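Local coordinates for universal stress protein A-like protein (Arabidopsis thaliana, PDB 2GM3) that binds AMP and belongs to the universal stress protein A family, although its role in the cell is not established, at residues V8-N13 against F127-S132; K28-W33 against M159-N164; I48-V53 against C103-K108. All blocks are in the same frame, centred on the assembly; numbering follows the deposited sequence.

Contact 1. Residues V8-N13 against F127-S132; sequences VMVAVN and FLVVGS. With AMP (adenosine monophosphate), chain G.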
loop_
_atom_site.group_PDB
_atom_site.type_symbol
_atom_site.label_atom_id
_atom_site.label_comp_id
_atom_site.label_asym_id
_atom_site.label_seq_id
_atom_site.Cartn_x
_atom_site.Cartn_y
_atom_site.Cartn_z
ATOM N N VAL A 8 -2.601 -7.636 8.118
ATOM C CA VAL A 8 -1.653 -6.694 7.611
ATOM C C VAL A 8 -0.243 -7.233 7.859
ATOM O O VAL A 8 0.217 -7.265 9.009
ATOM C CB VAL A 8 -1.819 -5.371 8.354
ATOM C CG1 VAL A 8 -0.935 -4.281 7.728
ATOM C CG2 VAL A 8 -3.277 -4.960 8.366
HETATM N N MSE A 9 0.447 -7.629 6.782
HETATM C CA MSE A 9 1.853 -8.044 6.901
HETATM C C MSE A 9 2.754 -6.824 6.858
HETATM O O MSE A 9 2.616 -6.001 5.957
HETATM C CB MSE A 9 2.243 -8.996 5.785
HETATM C CG MSE A 9 3.632 -9.602 6.050
HETATM SE SE MSE A 9 4.016 -11.106 4.923
HETATM C CE MSE A 9 5.421 -10.371 4.084
ATOM N N VAL A 10 3.648 -6.699 7.831
ATOM C CA VAL A 10 4.517 -5.515 7.942
ATOM C C VAL A 10 5.943 -6.008 7.937
ATOM O O VAL A 10 6.324 -6.758 8.808
ATOM C CB VAL A 10 4.255 -4.725 9.221
ATOM C CG1 VAL A 10 5.177 -3.535 9.293
ATOM C CG2 VAL A 10 2.798 -4.249 9.296
ATOM N N ALA A 11 6.711 -5.607 6.933
ATOM C CA ALA A 11 8.051 -6.075 6.746
ATOM C C ALA A 11 8.956 -5.130 7.532
ATOM O O ALA A 11 9.015 -3.930 7.238
ATOM C CB ALA A 11 8.383 -6.051 5.264
ATOM N N VAL A 12 9.661 -5.661 8.530
ATOM C CA VAL A 12 10.462 -4.830 9.434
ATOM C C VAL A 12 11.925 -5.230 9.388
ATOM O O VAL A 12 12.275 -6.422 9.282
ATOM C CB VAL A 12 9.931 -4.856 10.896
ATOM C CG1 VAL A 12 8.447 -4.395 10.968
ATOM C CG2 VAL A 12 10.064 -6.211 11.520
ATOM N N ASN A 13 12.789 -4.224 9.425
ATOM C CA ASN A 13 14.218 -4.464 9.431
ATOM C C ASN A 13 14.939 -3.508 10.389
ATOM O O ASN A 13 14.332 -2.560 10.923
ATOM C CB ASN A 13 14.769 -4.339 8.023
ATOM C CG ASN A 13 14.621 -2.946 7.472
ATOM O OD1 ASN A 13 13.564 -2.292 7.608
ATOM N ND2 ASN A 13 15.672 -2.474 6.836
ATOM N N PHE A 127 -2.930 -7.450 2.989
ATOM C CA PHE A 127 -1.942 -6.620 2.373
ATOM C C PHE A 127 -0.589 -6.598 3.046
ATOM O O PHE A 127 -0.448 -7.007 4.199
ATOM C CB PHE A 127 -2.465 -5.205 2.105
ATOM C CG PHE A 127 -2.721 -4.357 3.326
ATOM C CD1 PHE A 127 -1.894 -3.287 3.607
ATOM C CD2 PHE A 127 -3.849 -4.561 4.122
ATOM C CE1 PHE A 127 -2.152 -2.445 4.708
ATOM C CE2 PHE A 127 -4.111 -3.755 5.201
ATOM C CZ PHE A 127 -3.266 -2.687 5.503
ATOM N N LEU A 128 0.395 -6.075 2.311
ATOM C CA LEU A 128 1.777 -5.942 2.763
ATOM C C LEU A 128 2.112 -4.467 2.949
ATOM O O LEU A 128 1.885 -3.653 2.049
ATOM C CB LEU A 128 2.693 -6.556 1.683
ATOM C CG LEU A 128 4.205 -6.408 1.774
ATOM C CD1 LEU A 128 4.704 -6.967 3.121
ATOM C CD2 LEU A 128 4.894 -7.078 0.641
ATOM N N VAL A 129 2.635 -4.122 4.110
ATOM C CA VAL A 129 3.176 -2.793 4.346
ATOM C C VAL A 129 4.714 -2.855 4.361
ATOM O O VAL A 129 5.309 -3.658 5.090
ATOM C CB VAL A 129 2.701 -2.223 5.685
ATOM C CG1 VAL A 129 3.290 -0.860 5.911
ATOM C CG2 VAL A 129 1.178 -2.159 5.768
ATOM N N VAL A 130 5.338 -2.021 3.540
ATOM C CA VAL A 130 6.761 -1.866 3.549
ATOM C C VAL A 130 7.018 -0.392 3.645
ATOM O O VAL A 130 6.262 0.423 3.088
ATOM C CB VAL A 130 7.454 -2.449 2.245
ATOM C CG1 VAL A 130 7.342 -3.983 2.220
ATOM C CG2 VAL A 130 6.831 -1.868 0.979
ATOM N N GLY A 131 8.072 -0.047 4.370
ATOM C CA GLY A 131 8.618 1.281 4.341
ATOM C C GLY A 131 9.345 1.412 3.016
ATOM O O GLY A 131 9.432 0.443 2.263
ATOM N N SER A 132 9.852 2.608 2.724
ATOM C CA SER A 132 10.596 2.835 1.516
ATOM C C SER A 132 11.491 4.035 1.714
ATOM O O SER A 132 11.075 5.029 2.296
ATOM C CB SER A 132 9.646 3.078 0.348
ATOM O OG SER A 132 10.368 3.594 -0.766
HETATM P P AMP G . 13.640 0.013 0.408
HETATM O O1P AMP G . 14.702 -0.933 0.452
HETATM O O2P AMP G . 13.988 1.359 0.925
HETATM O O3P AMP G . 12.870 0.105 -0.820
HETATM O "O5'" AMP G . 12.517 -0.456 1.436
HETATM C "C5'" AMP G . 12.800 -0.504 2.817
HETATM C "C4'" AMP G . 11.744 -1.393 3.417
HETATM O "O4'" AMP G . 11.891 -2.787 2.979
HETATM C "C3'" AMP G . 11.810 -1.444 4.917
HETATM O "O3'" AMP G . 11.098 -0.283 5.433
HETATM C "C2'" AMP G . 11.046 -2.729 5.198
HETATM O "O2'" AMP G . 9.648 -2.441 5.189
HETATM C "C1'" AMP G . 11.417 -3.625 4.022
HETATM N N9 AMP G . 12.626 -4.392 4.379
HETATM C C8 AMP G . 13.915 -4.109 4.078
HETATM N N7 AMP G . 14.709 -5.062 4.597
HETATM C C5 AMP G . 13.925 -5.970 5.190
HETATM C C6 AMP G . 14.140 -7.171 5.874
HETATM N N6 AMP G . 15.344 -7.675 6.076
HETATM N N1 AMP G . 13.088 -7.823 6.354
HETATM C C2 AMP G . 11.852 -7.388 6.214
HETATM N N3 AMP G . 11.592 -6.260 5.569
HETATM C C4 AMP G . 12.604 -5.539 5.049
#
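Val8 and Phe127 make the tight end of this parallel strand pair. Both methyls of the valine come from the same side of the ring: CG1 sits over its face, 4.0 Å from the Phe127 centroid in a CH-pi contact, while CG2 reaches CE2 of Phe127 at 3.5 Å. The ring comes within range because its CG stands between the backbone N and the carbonyl carbon (chi1 69°), which swings it back toward strand 8-11. On the other face of the sheet, CE of selenomethionine Met9 meets CD1 of Leu128 at 3.6 Å. The backbones are joined by Met9 N to Phe127 O, Val129 N to Met9 O and Ala11 N to Val129 O. Beyond Ala11 the contact loosens: Val12 and the partly exposed Asn13 leave residues 127-132, and AMP enters at the fork. Its O2' donates to Ala11 O at 2.6 Å and accepts from Gly131 N at 3.0 Å, while Asn13 lays CB and ND2 beside the adenine and OD1 against the ribose. These two strands are central in the five-stranded sheet, flanked by strands 46-54 and 158-162; helix 112-123 packs against Met9 and Leu128, and helix 25-39 against Val129.

Contact 2. Residues K28-W33 against M159-N164; sequences KRAFEW and MTIKRN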
loop_
_atom_site.group_PDB
_atom_site.type_symbol
_atom_site.label_atom_id
_atom_site.label_comp_id
_atom_site.label_asym_id
_atom_site.label_seq_id
_atom_site.Cartn_x
_atom_site.Cartn_y
_atom_site.Cartn_z
ATOM N N LYS A 28 9.701 1.659 10.657
ATOM C CA LYS A 28 9.122 2.167 11.861
ATOM C C LYS A 28 8.025 3.159 11.498
ATOM O O LYS A 28 6.893 3.097 12.026
ATOM C CB LYS A 28 10.193 2.863 12.707
ATOM C CG LYS A 28 9.799 3.030 14.173
ATOM C CD LYS A 28 10.882 3.763 15.004
ATOM C CE LYS A 28 10.250 4.406 16.227
ATOM N NZ LYS A 28 11.277 4.903 17.212
ATOM N N ARG A 29 8.368 4.087 10.609
ATOM C CA ARG A 29 7.412 5.034 10.098
ATOM C C ARG A 29 6.242 4.296 9.457
ATOM O O ARG A 29 5.072 4.608 9.724
ATOM C CB ARG A 29 8.073 5.995 9.095
ATOM C CG ARG A 29 7.072 6.863 8.371
ATOM C CD ARG A 29 6.291 7.724 9.390
ATOM N NE ARG A 29 7.214 8.329 10.328
ATOM C CZ ARG A 29 7.002 8.441 11.626
ATOM N NH1 ARG A 29 5.861 8.008 12.165
ATOM N NH2 ARG A 29 7.938 8.985 12.383
ATOM N N ALA A 30 6.577 3.290 8.648
ATOM C CA ALA A 30 5.571 2.476 7.983
ATOM C C ALA A 30 4.589 1.821 8.967
ATOM O O ALA A 30 3.378 1.853 8.760
ATOM C CB ALA A 30 6.245 1.425 7.162
ATOM N N PHE A 31 5.138 1.217 10.015
ATOM C CA PHE A 31 4.341 0.579 11.055
ATOM C C PHE A 31 3.502 1.608 11.800
ATOM O O PHE A 31 2.307 1.441 11.928
ATOM C CB PHE A 31 5.261 -0.099 12.050
ATOM C CG PHE A 31 4.559 -0.725 13.215
ATOM C CD1 PHE A 31 4.079 -2.040 13.126
ATOM C CD2 PHE A 31 4.475 -0.045 14.441
ATOM C CE1 PHE A 31 3.461 -2.628 14.213
ATOM C CE2 PHE A 31 3.877 -0.645 15.541
ATOM C CZ PHE A 31 3.377 -1.942 15.431
ATOM N N GLU A 32 4.117 2.666 12.287
ATOM C CA GLU A 32 3.367 3.659 13.056
ATOM C C GLU A 32 2.263 4.338 12.244
ATOM O O GLU A 32 1.191 4.601 12.750
ATOM C CB GLU A 32 4.286 4.722 13.659
ATOM C CG GLU A 32 5.301 4.061 14.589
ATOM C CD GLU A 32 6.064 5.019 15.474
ATOM O OE1 GLU A 32 6.287 6.192 15.084
ATOM O OE2 GLU A 32 6.452 4.554 16.572
ATOM N N TRP A 33 2.542 4.611 10.983
ATOM C CA TRP A 33 1.586 5.214 10.114
ATOM C C TRP A 33 0.391 4.286 9.935
ATOM O O TRP A 33 -0.754 4.749 9.994
ATOM C CB TRP A 33 2.225 5.489 8.763
ATOM C CG TRP A 33 1.368 6.241 7.830
ATOM C CD1 TRP A 33 1.340 7.599 7.661
ATOM C CD2 TRP A 33 0.418 5.703 6.916
ATOM N NE1 TRP A 33 0.443 7.929 6.709
ATOM C CE2 TRP A 33 -0.144 6.790 6.223
ATOM C CE3 TRP A 33 -0.026 4.409 6.620
ATOM C CZ2 TRP A 33 -1.138 6.633 5.256
ATOM C CZ3 TRP A 33 -1.008 4.249 5.646
ATOM C CH2 TRP A 33 -1.540 5.361 4.967
HETATM N N MSE A 159 1.328 -1.551 0.350
HETATM C CA MSE A 159 1.268 -0.207 0.809
HETATM C C MSE A 159 2.718 0.169 1.011
HETATM O O MSE A 159 3.406 -0.468 1.817
HETATM C CB MSE A 159 0.565 -0.187 2.166
HETATM C CG MSE A 159 0.580 1.177 2.823
HETATM SE SE MSE A 159 -0.606 2.382 1.864
HETATM C CE MSE A 159 -2.138 1.886 2.714
ATOM N N THR A 160 3.193 1.178 0.283
ATOM C CA THR A 160 4.547 1.676 0.465
ATOM C C THR A 160 4.458 3.033 1.142
ATOM O O THR A 160 3.797 3.944 0.630
ATOM C CB THR A 160 5.349 1.848 -0.863
ATOM O OG1 THR A 160 4.594 2.642 -1.758
ATOM C CG2 THR A 160 5.541 0.565 -1.537
ATOM N N ILE A 161 5.124 3.145 2.299
ATOM C CA ILE A 161 5.147 4.360 3.093
ATOM C C ILE A 161 6.561 4.853 3.179
ATOM O O ILE A 161 7.436 4.105 3.573
ATOM C CB ILE A 161 4.590 4.092 4.531
ATOM C CG1 ILE A 161 3.158 3.537 4.438
ATOM C CG2 ILE A 161 4.638 5.375 5.411
ATOM C CD1 ILE A 161 2.839 2.505 5.399
ATOM N N LYS A 162 6.767 6.109 2.787
ATOM C CA LYS A 162 8.051 6.778 2.813
ATOM C C LYS A 162 8.159 7.550 4.093
ATOM O O LYS A 162 7.160 7.803 4.738
ATOM C CB LYS A 162 8.208 7.757 1.659
ATOM C CG LYS A 162 8.406 7.074 0.314
ATOM C CD LYS A 162 8.142 8.072 -0.831
ATOM C CE LYS A 162 7.985 7.368 -2.182
ATOM N NZ LYS A 162 6.896 8.055 -3.029
ATOM N N ARG A 163 9.374 7.933 4.466
ATOM C CA ARG A 163 9.641 8.590 5.729
ATOM C C ARG A 163 9.238 10.038 5.644
ATOM O O ARG A 163 9.147 10.592 4.554
ATOM C CB ARG A 163 11.133 8.482 6.067
ATOM C CG ARG A 163 11.561 7.019 6.360
ATOM C CD ARG A 163 13.047 6.819 6.311
ATOM N NE ARG A 163 13.560 7.233 5.028
ATOM C CZ ARG A 163 14.782 6.974 4.620
ATOM N NH1 ARG A 163 15.609 6.289 5.418
ATOM N NH2 ARG A 163 15.178 7.410 3.432
ATOM N N ASN A 164 8.987 10.658 6.792
ATOM C CA ASN A 164 8.782 12.097 6.843
ATOM C C ASN A 164 10.070 12.787 6.449
ATOM O O ASN A 164 11.155 12.266 6.664
ATOM C CB ASN A 164 8.354 12.543 8.258
ATOM C CG ASN A 164 7.038 11.883 8.721
ATOM O OD1 ASN A 164 6.194 11.499 7.898
ATOM N ND2 ASN A 164 6.865 11.751 10.035
#
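Trp33 turns one face of its indole toward Ile161, and the two side chains pack at a slant. CD1 of Ile161 is 3.7 Å from CE3 of Trp33, near the rim of the ring system rather than over its middle. Ile161 carries CG1 beside its backbone N (chi1 -58°), and from there CD1 also reaches the helix backbone, 3.5 Å from Ala30 O, and touches CB of Ala30 at 4.0 Å. One isoleucine thus wedges between the alanine and the indole.

Selenomethionine Met159 approaches the same indole crosswise. Its CE touches CZ3 of Trp33 at 3.9 Å, and its SE lies 5.2 Å from the centroid of the six-membered ring, an oblique Met-aromatic contact.

At the other end Arg29 and Asn164 cross at about a right angle, yet their flat groups are nearly parallel, 10° apart. The asparagine ND2 lies 3.3 Å above the Arg29 guanidinium plane, displaced toward its rim. The facing atoms, NE of Arg29 and ND2 of Asn164, are both donors, so the groups stack without bonding. CG of Arg29, anti to the backbone N, rests against Lys162 O and CA of Arg163; bends at chi2 and chi3 then bring the guanidinium against Asn164. Its charge is met elsewhere: NH1 makes a salt bridge with Glu32 OE1 at 3.5 Å, and NE makes another with Glu167, whose carboxylate also accepts from Asn164 N.

The helix segment 28-33 crosses strand 159-162 at 116°; helix 25-39 lies on one face of the sheet, as in Rossmann-like alpha/beta folds. Strand 158-162 is the edge strand within the chain, and Met159 and Thr160 pair antiparallel with a strand of the second subunit, a pairing of edge strands like that seen in dimers of other universal stress proteins.

Contact 3. Residues I48-V53 against C103-K108; sequences ILLLHV and CEAWIK. With AMP (adenosine monophosphate), chain G.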
loop_
_atom_site.group_PDB
_atom_site.type_symbol
_atom_site.label_atom_id
_atom_site.label_comp_id
_atom_site.label_asym_id
_atom_site.label_seq_id
_atom_site.Cartn_x
_atom_site.Cartn_y
_atom_site.Cartn_z
ATOM N N ILE A 48 -1.794 -7.738 12.856
ATOM C CA ILE A 48 -0.526 -7.378 12.276
ATOM C C ILE A 48 0.382 -8.608 12.222
ATOM O O ILE A 48 0.553 -9.321 13.225
ATOM C CB ILE A 48 0.116 -6.285 13.080
ATOM C CG1 ILE A 48 -0.873 -5.119 13.240
ATOM C CG2 ILE A 48 1.431 -5.859 12.457
ATOM C CD1 ILE A 48 -1.428 -4.455 11.944
ATOM N N LEU A 49 0.926 -8.879 11.040
ATOM C CA LEU A 49 1.847 -9.994 10.865
ATOM C C LEU A 49 3.238 -9.385 10.608
ATOM O O LEU A 49 3.462 -8.786 9.587
ATOM C CB LEU A 49 1.388 -10.911 9.717
ATOM C CG LEU A 49 -0.035 -11.414 9.833
ATOM C CD1 LEU A 49 -0.466 -12.034 8.551
ATOM C CD2 LEU A 49 -0.174 -12.434 10.951
ATOM N N LEU A 50 4.130 -9.494 11.583
ATOM C CA LEU A 50 5.419 -8.845 11.513
ATOM C C LEU A 50 6.453 -9.810 11.007
ATOM O O LEU A 50 6.709 -10.827 11.635
ATOM C CB LEU A 50 5.824 -8.350 12.882
ATOM C CG LEU A 50 4.977 -7.264 13.528
ATOM C CD1 LEU A 50 5.133 -7.343 14.994
ATOM C CD2 LEU A 50 5.439 -5.834 12.973
ATOM N N LEU A 51 7.027 -9.511 9.846
ATOM C CA LEU A 51 8.048 -10.363 9.300
ATOM C C LEU A 51 9.399 -9.639 9.208
ATOM O O LEU A 51 9.496 -8.539 8.634
ATOM C CB LEU A 51 7.616 -10.887 7.952
ATOM C CG LEU A 51 8.722 -11.497 7.097
ATOM C CD1 LEU A 51 9.157 -12.875 7.566
ATOM C CD2 LEU A 51 8.224 -11.564 5.657
ATOM N N HIS A 52 10.431 -10.286 9.759
ATOM C CA HIS A 52 11.805 -9.846 9.569
ATOM C C HIS A 52 12.537 -10.850 8.742
ATOM O O HIS A 52 12.527 -12.046 9.038
ATOM C CB HIS A 52 12.536 -9.692 10.900
ATOM C CG HIS A 52 13.978 -9.353 10.735
ATOM N ND1 HIS A 52 14.402 -8.141 10.235
ATOM C CD2 HIS A 52 15.100 -10.071 10.989
ATOM C CE1 HIS A 52 15.725 -8.117 10.201
ATOM N NE2 HIS A 52 16.172 -9.267 10.674
ATOM N N VAL A 53 13.198 -10.391 7.692
ATOM C CA VAL A 53 14.042 -11.303 6.946
ATOM C C VAL A 53 15.491 -11.137 7.376
ATOM O O VAL A 53 16.040 -10.057 7.327
ATOM C CB VAL A 53 13.841 -11.181 5.437
ATOM C CG1 VAL A 53 14.589 -12.285 4.680
ATOM C CG2 VAL A 53 12.382 -11.313 5.142
ATOM N N CYS A 103 -1.146 -9.512 17.045
ATOM C CA CYS A 103 -0.031 -9.638 16.139
ATOM C C CYS A 103 0.612 -11.010 16.177
ATOM O O CYS A 103 0.467 -11.762 17.137
ATOM C CB CYS A 103 1.034 -8.564 16.428
ATOM S SG CYS A 103 1.783 -8.670 18.031
ATOM N N GLU A 104 1.322 -11.316 15.108
ATOM C CA GLU A 104 2.183 -12.466 15.020
ATOM C C GLU A 104 3.481 -11.998 14.432
ATOM O O GLU A 104 3.492 -11.254 13.460
ATOM C CB GLU A 104 1.570 -13.501 14.103
ATOM C CG GLU A 104 0.379 -14.158 14.726
ATOM C CD GLU A 104 0.021 -15.485 14.069
ATOM O OE1 GLU A 104 0.205 -15.651 12.840
ATOM O OE2 GLU A 104 -0.451 -16.365 14.799
ATOM N N ALA A 105 4.590 -12.431 15.002
ATOM C CA ALA A 105 5.874 -11.967 14.501
ATOM C C ALA A 105 6.809 -13.138 14.363
ATOM O O ALA A 105 6.867 -13.995 15.235
ATOM C CB ALA A 105 6.463 -10.918 15.431
ATOM N N TRP A 106 7.537 -13.174 13.250
ATOM C CA TRP A 106 8.511 -14.237 13.053
ATOM C C TRP A 106 9.613 -13.813 12.104
ATOM O O TRP A 106 9.550 -12.739 11.458
ATOM C CB TRP A 106 7.831 -15.496 12.559
ATOM C CG TRP A 106 7.371 -15.373 11.188
ATOM C CD1 TRP A 106 7.993 -15.839 10.083
ATOM C CD2 TRP A 106 6.186 -14.715 10.740
ATOM N NE1 TRP A 106 7.287 -15.508 8.977
ATOM C CE2 TRP A 106 6.159 -14.829 9.344
ATOM C CE3 TRP A 106 5.134 -14.053 11.390
ATOM C CZ2 TRP A 106 5.110 -14.306 8.555
ATOM C CZ3 TRP A 106 4.084 -13.543 10.611
ATOM C CH2 TRP A 106 4.091 -13.661 9.205
ATOM N N ILE A 107 10.614 -14.686 12.021
ATOM C CA ILE A 107 11.794 -14.456 11.228
ATOM C C ILE A 107 11.902 -15.544 10.177
ATOM O O ILE A 107 11.644 -16.707 10.460
ATOM C CB ILE A 107 13.030 -14.467 12.143
ATOM C CG1 ILE A 107 12.949 -13.253 13.087
ATOM C CG2 ILE A 107 14.319 -14.467 11.295
ATOM C CD1 ILE A 107 13.997 -13.155 14.188
ATOM N N LYS A 108 12.237 -15.140 8.955
ATOM C CA LYS A 108 12.618 -16.052 7.897
ATOM C C LYS A 108 14.017 -15.685 7.438
ATOM O O LYS A 108 14.474 -14.565 7.667
ATOM C CB LYS A 108 11.612 -15.952 6.755
ATOM C CG LYS A 108 10.251 -16.565 7.076
ATOM C CD LYS A 108 10.298 -18.095 7.062
ATOM C CE LYS A 108 8.970 -18.687 7.479
ATOM N NZ LYS A 108 9.078 -20.175 7.692
HETATM P P AMP G . 13.640 0.013 0.408
HETATM O O1P AMP G . 14.702 -0.933 0.452
HETATM O O2P AMP G . 13.988 1.359 0.925
HETATM O O3P AMP G . 12.870 0.105 -0.820
HETATM O "O5'" AMP G . 12.517 -0.456 1.436
HETATM C "C5'" AMP G . 12.800 -0.504 2.817
HETATM C "C4'" AMP G . 11.744 -1.393 3.417
HETATM O "O4'" AMP G . 11.891 -2.787 2.979
HETATM C "C3'" AMP G . 11.810 -1.444 4.917
HETATM O "O3'" AMP G . 11.098 -0.283 5.433
HETATM C "C2'" AMP G . 11.046 -2.729 5.198
HETATM O "O2'" AMP G . 9.648 -2.441 5.189
HETATM C "C1'" AMP G . 11.417 -3.625 4.022
HETATM N N9 AMP G . 12.626 -4.392 4.379
HETATM C C8 AMP G . 13.915 -4.109 4.078
HETATM N N7 AMP G . 14.709 -5.062 4.597
HETATM C C5 AMP G . 13.925 -5.970 5.190
HETATM C C6 AMP G . 14.140 -7.171 5.874
HETATM N N6 AMP G . 15.344 -7.675 6.076
HETATM N N1 AMP G . 13.088 -7.823 6.354
HETATM C C2 AMP G . 11.852 -7.388 6.214
HETATM N N3 AMP G . 11.592 -6.260 5.569
HETATM C C4 AMP G . 12.604 -5.539 5.049
#
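Backbone bonds carry most of this strand pair, from Ile48 with Cys103 to Val53 with Lys108. Five N-H...O bonds alternate in regular parallel fashion: Glu104 N to Ile48 O, Leu50 N to Glu104 O (2.7 Å), Trp106 N to Leu50 O, His52 N to Trp106 O and Lys108 N to His52 O. The segments diverge by only 12°.

Apolar contacts line both faces of the sheet. On one, CB of Leu50 meets CB of Ala105 at 3.7 Å, with Ile48 beside Cys103 and His52 beside Ile107. The other is dominated by Trp106, whose CG takes the position between backbone N and carbonyl carbon (chi1 71°), turning the indole back over strand 48-53. Leu49 CB comes up at its edge, 3.9 Å from CZ3 of Trp106, and Leu51 CD1 lies obliquely, 3.5 Å from NE1 of Trp106. Apart from these, the carbonyl Leu50 O lies over one face of the Trp106 ring, offset toward the rim, 3.6 Å above the plane. The indole N-H is taken by Glu119 of helix 112-123. A leucine here would probably leave Glu119 without its donor and open a gap beside Leu49 and Leu51.

Ligand bonds come at the C-terminal end of strand 46-54. Val53 N donates to N1 of AMP at 2.9 Å, and Val53 O accepts from N6 of AMP at 2.8 Å, so the backbone reads the Watson-Crick edge of adenine. This recognition at the C-terminal end of a parallel strand is characteristic of nucleotide sites in Rossmann-like folds such as the universal stress protein domain.

Contact 1 is wholly buried at the centre of the sheet, contact 3 is partly buried near the far edge, and contact 2 joins the opposite edge to helix 25-39. Contacts 1 and 3 are both parallel strand pairs, stitched together by backbone bonds between strands 6-11 and 46-54, and they bond the ribose hydroxyl and the adenine edge of AMP respectively. Contact 2 works through side chains, with indole, isoleucine and selenomethionine inside and charged groups outside, and borders the second subunit; contact 3 touches no other chain of the assembly. Contacts 1 and 2 meet where strand 127-132 bonds to 158-162. Phe31 of the helix packs on Leu50, bringing contacts 2 and 3 together.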